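Long-range contacts in HupZ (Streptococcus sp. 'group A', PDB 5ESC), which degrades heme in vitro and forms a split-barrel dimer of the pyridoxamine 5'-phosphate oxidase family: residues 15-20 against 60-65; 78-83 against 111-116. All blocks are in the same frame, centred on the assembly; numbering follows the deposited sequence.

Contact 1 of 2, residues 15-20 against 60-65; sequences AMVATV and GKIEIA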
ATOM      1  N   ALA A  15      -0.375  -6.817   5.799  1.00 18.20           N
ATOM      2  CA  ALA A  15      -1.469  -6.182   5.009  1.00 16.41           C
ATOM      3  C   ALA A  15      -1.124  -4.738   4.799  1.00 14.92           C
ATOM      4  O   ALA A  15      -0.895  -4.002   5.768  1.00 16.01           O
ATOM      5  CB  ALA A  15      -2.770  -6.292   5.764  1.00 15.30           C
ATOM      6  N   MET A  16      -0.978  -4.333   3.572  1.00 13.89           N
ATOM      7  CA  MET A  16      -0.895  -2.912   3.280  1.00 14.60           C
ATOM      8  C   MET A  16      -2.239  -2.438   2.721  1.00 14.12           C
ATOM      9  O   MET A  16      -2.812  -3.026   1.708  1.00 13.71           O
ATOM     10  CB  MET A  16       0.296  -2.609   2.331  1.00 15.94           C
ATOM     11  CG  MET A  16       1.628  -3.075   2.905  1.00 21.75           C
ATOM     12  SD  MET A  16       2.179  -2.034   4.267  1.00 30.27           S
ATOM     13  CE  MET A  16       1.728  -0.391   3.769  1.00 22.16           C
ATOM     14  N   VAL A  17      -2.744  -1.359   3.305  1.00 14.41           N
ATOM     15  CA  VAL A  17      -4.118  -0.877   3.046  1.00 15.59           C
ATOM     16  C   VAL A  17      -4.155   0.460   2.433  1.00 15.44           C
ATOM     17  O   VAL A  17      -3.585   1.411   2.960  1.00 15.10           O
ATOM     18  CB  VAL A  17      -4.976  -0.860   4.347  1.00 17.67           C
ATOM     19  CG1 VAL A  17      -6.371  -0.270   4.048  1.00 20.04           C
ATOM     20  CG2 VAL A  17      -4.967  -2.266   5.012  1.00 19.18           C
ATOM     21  N   ALA A  18      -4.832   0.578   1.286  1.00 12.36           N
ATOM     22  CA  ALA A  18      -5.039   1.814   0.648  1.00 11.74           C
ATOM     23  C   ALA A  18      -6.504   2.293   0.698  1.00 13.60           C
ATOM     24  O   ALA A  18      -7.435   1.493   0.372  1.00 11.01           O
ATOM     25  CB  ALA A  18      -4.603   1.724  -0.847  1.00 13.82           C
ATOM     26  N   THR A  19      -6.729   3.567   0.979  1.00 12.05           N
ATOM     27  CA  THR A  19      -8.095   4.136   1.028  1.00 11.73           C
ATOM     28  C   THR A  19      -7.993   5.492   0.345  1.00 13.08           C
ATOM     29  O   THR A  19      -6.888   5.886  -0.093  1.00 14.05           O
ATOM     30  CB  THR A  19      -8.564   4.268   2.500  1.00 11.71           C
ATOM     31  OG1 THR A  19      -7.585   5.028   3.238  1.00 13.91           O
ATOM     32  CG2 THR A  19      -8.834   2.879   3.163  1.00 10.57           C
ATOM     33  N   VAL A  20      -9.038   6.279   0.354  1.00 12.97           N
ATOM     34  CA  VAL A  20      -9.077   7.583  -0.300  1.00 13.97           C
ATOM     35  C   VAL A  20      -9.947   8.506   0.533  1.00 15.76           C
ATOM     36  O   VAL A  20     -10.908   8.057   1.190  1.00 12.81           O
ATOM     37  CB  VAL A  20      -9.584   7.427  -1.743  1.00 15.24           C
ATOM     38  CG1 VAL A  20     -11.001   6.885  -1.760  1.00 14.63           C
ATOM     39  CG2 VAL A  20      -9.553   8.772  -2.443  1.00 18.99           C
ATOM     40  N   GLY A  60     -15.954   4.197   2.434  1.00 12.71           N
ATOM     41  CA  GLY A  60     -15.897   2.723   2.369  1.00 12.25           C
ATOM     42  C   GLY A  60     -14.865   2.081   1.477  1.00 12.29           C
ATOM     43  O   GLY A  60     -14.663   0.854   1.620  1.00 11.64           O
ATOM     44  N   LYS A  61     -14.216   2.845   0.581  1.00  9.95           N
ATOM     45  CA  LYS A  61     -13.403   2.211  -0.482  1.00 12.05           C
ATOM     46  C   LYS A  61     -12.103   1.705   0.046  1.00 12.80           C
ATOM     47  O   LYS A  61     -11.439   2.389   0.852  1.00 11.92           O
ATOM     48  CB  LYS A  61     -13.121   3.135  -1.607  1.00 13.19           C
ATOM     49  CG  LYS A  61     -14.395   3.611  -2.344  1.00 16.66           C
ATOM     50  CD  LYS A  61     -14.011   4.565  -3.472  1.00 19.49           C
ATOM     51  CE  LYS A  61     -15.141   4.829  -4.453  1.00 24.25           C
ATOM     52  NZ  LYS A  61     -15.961   5.900  -3.878  1.00 30.25           N
ATOM     53  N   ILE A  62     -11.777   0.469  -0.318  1.00 12.34           N
ATOM     54  CA  ILE A  62     -10.561  -0.112   0.217  1.00 12.52           C
ATOM     55  C   ILE A  62      -9.906  -1.098  -0.674  1.00 12.84           C
ATOM     56  O   ILE A  62     -10.603  -1.814  -1.407  1.00 11.92           O
ATOM     57  CB  ILE A  62     -10.801  -0.693   1.650  1.00 13.19           C
ATOM     58  CG1 ILE A  62      -9.483  -1.094   2.292  1.00 13.58           C
ATOM     59  CG2 ILE A  62     -11.768  -1.854   1.610  1.00 11.71           C
ATOM     60  CD1 ILE A  62      -9.620  -1.010   3.799  1.00 15.97           C
ATOM     61  N   GLU A  63      -8.578  -1.153  -0.656  1.00 12.59           N
ATOM     62  CA  GLU A  63      -7.815  -2.201  -1.306  1.00 14.37           C
ATOM     63  C   GLU A  63      -6.740  -2.617  -0.394  1.00 16.11           C
ATOM     64  O   GLU A  63      -6.149  -1.777   0.299  1.00 14.51           O
ATOM     65  CB  GLU A  63      -7.199  -1.793  -2.681  1.00 18.00           C
ATOM     66  CG  GLU A  63      -8.202  -1.154  -3.636  1.00 21.94           C
ATOM     67  CD  GLU A  63      -7.839  -1.229  -5.133  1.00 30.15           C
ATOM     68  OE1 GLU A  63      -6.644  -1.536  -5.402  1.00 30.83           O
ATOM     69  OE2 GLU A  63      -8.790  -0.993  -6.003  1.00 26.73           O
ATOM     70  N   ILE A  64      -6.513  -3.929  -0.306  1.00 13.43           N
ATOM     71  CA  ILE A  64      -5.539  -4.423   0.597  1.00 14.37           C
ATOM     72  C   ILE A  64      -4.592  -5.261  -0.206  1.00 15.08           C
ATOM     73  O   ILE A  64      -5.048  -6.122  -1.022  1.00 16.11           O
ATOM     74  CB  ILE A  64      -6.147  -5.382   1.694  1.00 14.40           C
ATOM     75  CG1 ILE A  64      -7.341  -4.767   2.416  1.00 17.32           C
ATOM     76  CG2 ILE A  64      -5.060  -5.870   2.654  1.00 17.04           C
ATOM     77  CD1 ILE A  64      -8.129  -5.858   3.136  1.00 22.48           C
ATOM     78  N   ALA A  65      -3.297  -5.074   0.021  1.00 13.48           N
ATOM     79  CA  ALA A  65      -2.276  -5.869  -0.641  1.00 14.28           C
ATOM     80  C   ALA A  65      -1.406  -6.709   0.303  1.00 15.20           C
ATOM     81  O   ALA A  65      -1.033  -6.252   1.395  1.00 15.80           O
ATOM     82  CB  ALA A  65      -1.457  -4.982  -1.586  1.00 13.60           C
TER
HETATM   83  O   HOH W   1     -11.501   5.063   1.335  1.00 13.48           O
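Val17 and Ile62 meet at the tightest point of this antiparallel strand pair: CG1 of Val17 lies 3.3 Å from CD1 of Ile62, closer than carbons normally pack. With CG1 anti to the backbone N in both (chi1 177° and -171°), the two branches meet diagonally, since Val17 itself pairs with Ile64; CD1 of Ile62 makes the contact. Thr19 flanks the same methyl, its CG2 running alongside Ile62, while its OG1 turns to Asn55 of helix 51-59. That helix covers this side of the sheet through Thr52 and Ile56. Further along, CG2 of Ile64 reaches CB of Ala15 at 3.9 Å, and Met34 closes over the pair. Met16, Ala18, Glu63 and Ala65 share the other face, where Met16 packs on Ala65 of the second subunit and Glu63 on its Ile28. Gln25 of the second subunit hydrogen-bonds OE2 of Glu63, and Arg76 of the same chain forms a salt bridge to OE1.

Between the faces, Met16 and Ala65 exchange two nearly straight backbone bonds, with Ala65 N to Met16 O at 2.7 Å, and Ala18 and Glu63 exchange two more. The pairing loosens past Thr19. There a water accepts from Val20 N at 2.9 Å and donates to Lys61 O, replacing a direct bond. Lys61, partly exposed, brings CD no nearer than 4.2 Å to Val20 CG1, and its amine leads away. One side is therefore largely apolar, under helix 51-59 and Met34, while the other places at the dimer interface a carboxylate that, held at both oxygens, is probably ionised.

Contact 2 of 2, residues 78-83 against 111-116; sequences VGTAEI and HVERIF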
ATOM      1  N   VAL A  78      -9.910  -6.204  -3.190  1.00 13.74           N
ATOM      2  CA  VAL A  78     -10.642  -4.983  -3.354  1.00 14.36           C
ATOM      3  C   VAL A  78     -12.026  -5.109  -2.798  1.00 14.19           C
ATOM      4  O   VAL A  78     -12.695  -6.129  -3.082  1.00 13.40           O
ATOM      5  CB  VAL A  78     -10.762  -4.565  -4.829  1.00 15.48           C
ATOM      6  CG1 VAL A  78     -11.527  -3.230  -4.974  1.00 18.76           C
ATOM      7  CG2 VAL A  78      -9.389  -4.432  -5.470  1.00 18.98           C
ATOM      8  N   GLY A  79     -12.521  -4.075  -2.103  1.00 12.57           N
ATOM      9  CA  GLY A  79     -13.929  -4.140  -1.643  1.00 15.36           C
ATOM     10  C   GLY A  79     -14.396  -2.906  -0.943  1.00 13.43           C
ATOM     11  O   GLY A  79     -13.849  -1.792  -1.213  1.00 13.25           O
ATOM     12  N   THR A  80     -15.406  -3.066  -0.085  1.00 12.55           N
ATOM     13  CA  THR A  80     -15.973  -1.989   0.660  1.00 13.81           C
ATOM     14  C   THR A  80     -15.875  -2.342   2.156  1.00 13.28           C
ATOM     15  O   THR A  80     -16.017  -3.503   2.498  1.00 13.92           O
ATOM     16  CB  THR A  80     -17.447  -1.722   0.255  1.00 16.53           C
ATOM     17  OG1 THR A  80     -17.855  -0.479   0.829  1.00 17.70           O
ATOM     18  CG2 THR A  80     -18.433  -2.816   0.734  1.00 17.76           C
ATOM     19  N   ALA A  81     -15.596  -1.345   2.978  1.00 11.02           N
ATOM     20  CA  ALA A  81     -15.343  -1.504   4.394  1.00 10.71           C
ATOM     21  C   ALA A  81     -16.240  -0.693   5.282  1.00 11.94           C
ATOM     22  O   ALA A  81     -16.839   0.320   4.825  1.00 10.81           O
ATOM     23  CB  ALA A  81     -13.877  -1.203   4.704  1.00 10.66           C
ATOM     24  N   GLU A  82     -16.363  -1.105   6.547  1.00 11.71           N
ATOM     25  CA  GLU A  82     -17.154  -0.385   7.519  1.00 13.44           C
ATOM     26  C   GLU A  82     -16.430  -0.511   8.822  1.00 12.99           C
ATOM     27  O   GLU A  82     -15.625  -1.424   9.001  1.00 12.65           O
ATOM     28  CB  GLU A  82     -18.574  -0.989   7.704  1.00 15.64           C
ATOM     29  CG  GLU A  82     -18.700  -2.491   7.670  1.00 19.74           C
ATOM     30  CD  GLU A  82     -20.123  -3.008   8.001  1.00 23.81           C
ATOM     31  OE1 GLU A  82     -20.456  -4.141   7.530  1.00 21.87           O
ATOM     32  OE2 GLU A  82     -20.906  -2.273   8.727  1.00 22.04           O
ATOM     33  N   ILE A  83     -16.764   0.367   9.740  1.00 12.83           N
ATOM     34  CA  ILE A  83     -16.179   0.380  11.067  1.00 13.28           C
ATOM     35  C   ILE A  83     -17.348   0.105  12.035  1.00 13.55           C
ATOM     36  O   ILE A  83     -18.417   0.687  11.854  1.00 14.32           O
ATOM     37  CB  ILE A  83     -15.560   1.750  11.388  1.00 13.16           C
ATOM     38  CG1 ILE A  83     -14.468   2.073  10.424  1.00 13.26           C
ATOM     39  CG2 ILE A  83     -15.048   1.808  12.832  1.00 14.02           C
ATOM     40  CD1 ILE A  83     -13.169   1.254  10.592  1.00 15.15           C
ATOM     41  N   HIS A 111     -15.443  -6.152   3.255  1.00 11.44           N
ATOM     42  CA  HIS A 111     -16.250  -7.042   2.394  1.00 12.47           C
ATOM     43  C   HIS A 111     -15.566  -7.143   1.041  1.00 12.67           C
ATOM     44  O   HIS A 111     -15.563  -6.205   0.252  1.00 13.72           O
ATOM     45  CB  HIS A 111     -17.667  -6.498   2.282  1.00 11.97           C
ATOM     46  CG  HIS A 111     -18.326  -6.296   3.611  1.00 12.33           C
ATOM     47  ND1 HIS A 111     -18.794  -7.335   4.369  1.00 13.91           N
ATOM     48  CD2 HIS A 111     -18.568  -5.178   4.332  1.00 14.87           C
ATOM     49  CE1 HIS A 111     -19.312  -6.875   5.485  1.00 14.76           C
ATOM     50  NE2 HIS A 111     -19.176  -5.571   5.499  1.00 15.40           N
ATOM     51  N   VAL A 112     -14.947  -8.271   0.813  1.00 14.00           N
ATOM     52  CA  VAL A 112     -14.166  -8.488  -0.347  1.00 14.75           C
ATOM     53  C   VAL A 112     -15.055  -8.673  -1.591  1.00 15.08           C
ATOM     54  O   VAL A 112     -15.989  -9.480  -1.590  1.00 14.43           O
ATOM     55  CB  VAL A 112     -13.210  -9.659  -0.176  1.00 14.72           C
ATOM     56  CG1 VAL A 112     -12.552 -10.006  -1.513  1.00 15.98           C
ATOM     57  CG2 VAL A 112     -12.152  -9.318   0.832  1.00 15.58           C
ATOM     58  N   GLU A 113     -14.795  -7.883  -2.625  1.00 16.73           N
ATOM     59  CA  GLU A 113     -15.570  -7.936  -3.908  1.00 17.33           C
ATOM     60  C   GLU A 113     -14.809  -8.532  -5.059  1.00 18.67           C
ATOM     61  O   GLU A 113     -15.385  -9.236  -5.883  1.00 18.41           O
ATOM     62  CB  GLU A 113     -16.061  -6.525  -4.309  1.00 18.90           C
ATOM     63  CG  GLU A 113     -17.082  -5.974  -3.316  1.00 20.93           C
ATOM     64  CD  GLU A 113     -17.468  -4.497  -3.528  1.00 26.14           C
ATOM     65  OE1 GLU A 113     -16.901  -3.722  -4.329  1.00 37.87           O
ATOM     66  OE2 GLU A 113     -18.400  -4.087  -2.856  1.00 33.39           O
ATOM     67  N   ARG A 114     -13.531  -8.230  -5.141  1.00 18.04           N
ATOM     68  CA  ARG A 114     -12.640  -8.834  -6.126  1.00 21.55           C
ATOM     69  C   ARG A 114     -11.252  -9.048  -5.617  1.00 21.45           C
ATOM     70  O   ARG A 114     -10.826  -8.387  -4.640  1.00 19.43           O
ATOM     71  CB  ARG A 114     -12.607  -8.050  -7.406  1.00 25.02           C
ATOM     72  CG  ARG A 114     -13.064  -6.662  -7.338  1.00 33.26           C
ATOM     73  CD  ARG A 114     -13.974  -6.229  -8.469  1.00 39.89           C
ATOM     74  NE  ARG A 114     -13.603  -4.839  -8.709  1.00 48.25           N
ATOM     75  CZ  ARG A 114     -13.934  -3.780  -7.946  1.00 54.27           C
ATOM     76  NH1 ARG A 114     -14.718  -3.904  -6.864  1.00 51.48           N
ATOM     77  NH2 ARG A 114     -13.472  -2.572  -8.291  1.00 52.29           N
ATOM     78  N   ILE A 115     -10.570 -10.006  -6.229  1.00 20.14           N
ATOM     79  CA  ILE A 115      -9.226 -10.402  -5.889  1.00 20.68           C
ATOM     80  C   ILE A 115      -8.368 -10.415  -7.179  1.00 24.30           C
ATOM     81  O   ILE A 115      -8.849 -10.803  -8.266  1.00 22.30           O
ATOM     82  CB  ILE A 115      -9.180 -11.748  -5.202  1.00 21.74           C
ATOM     83  CG1 ILE A 115     -10.160 -11.794  -4.013  1.00 22.69           C
ATOM     84  CG2 ILE A 115      -7.712 -12.073  -4.849  1.00 20.48           C
ATOM     85  CD1 ILE A 115     -10.425 -13.195  -3.472  1.00 28.52           C
ATOM     86  N   PHE A 116      -7.141  -9.892  -7.067  1.00 25.86           N
ATOM     87  CA  PHE A 116      -6.174  -9.787  -8.224  1.00 28.57           C
ATOM     88  C   PHE A 116      -4.866 -10.370  -7.792  1.00 30.50           C
ATOM     89  O   PHE A 116      -4.461 -10.199  -6.651  1.00 24.26           O
ATOM     90  CB  PHE A 116      -5.976  -8.346  -8.688  1.00 26.60           C
ATOM     91  CG  PHE A 116      -7.244  -7.704  -9.192  1.00 30.31           C
ATOM     92  CD1 PHE A 116      -7.716  -7.971 -10.488  1.00 31.62           C
ATOM     93  CD2 PHE A 116      -7.997  -6.893  -8.387  1.00 25.96           C
ATOM     94  CE1 PHE A 116      -8.898  -7.387 -10.953  1.00 32.28           C
ATOM     95  CE2 PHE A 116      -9.178  -6.300  -8.845  1.00 28.51           C
ATOM     96  CZ  PHE A 116      -9.637  -6.536 -10.123  1.00 31.32           C
TER
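His111 reaches across to Glu82 edge first: NE2 donates to OE1 at 2.8 Å, the oxygen lying close to the ring plane and using its anti lone pair. Carboxylate and ring planes stand 44° apart. CG of Glu82 sits between its own backbone N and carbonyl carbon (chi1 38°), and from there the extended chain carries OE1 to the imidazole. OE2 is held by Gln84. Thr80 lies between these residues and Glu113, its CG2 4.1 Å from His111 CB and 3.8 Å from Glu113 OE2.

Midway the antiparallel pairing shifts by one residue in a classic beta bulge, an irregularity within the sheet of the split barrel. Two residues, Glu113 and Arg114, stand opposite the single Val78, whose O accepts from Glu113 N at 2.8 Å and Arg114 N at 3.1 Å. Gly79 CA makes a CA-H...O contact with His111 O at 3.2 Å, backbone against backbone.

At the bulge itself, Val78 parts its two methyls between flat groups. CG1 sits 3.6 Å off one face of the Arg114 guanidinium, displaced to its margin, whereas CG2 meets the edge of the Phe116 ring at CE2. Glu113 OE1 approaches the guanidinium in plane at its edge, forming a salt bridge with NH1.

Contacts 1 and 2 follow one another along the chain, the first complete before the second opens, and their centres lie about 8 Å apart in one antiparallel sheet. Strands 61-68 and 73-84, consecutive in sequence and adjacent in the sheet, join them, giving the order 15-20, 61-68, 73-84, 106-117. Probable backbone hydrogen bonds from Gly60 O to Ala81 N and from Ile62 O to Gly79 N tie the two pairings together. Helix 51-59 packs on both through Ile56. Contact 1 is buried and lies at the dimer interface, with ten residues in reach of the second subunit; contact 2, partly buried, meets it at Val78 alone.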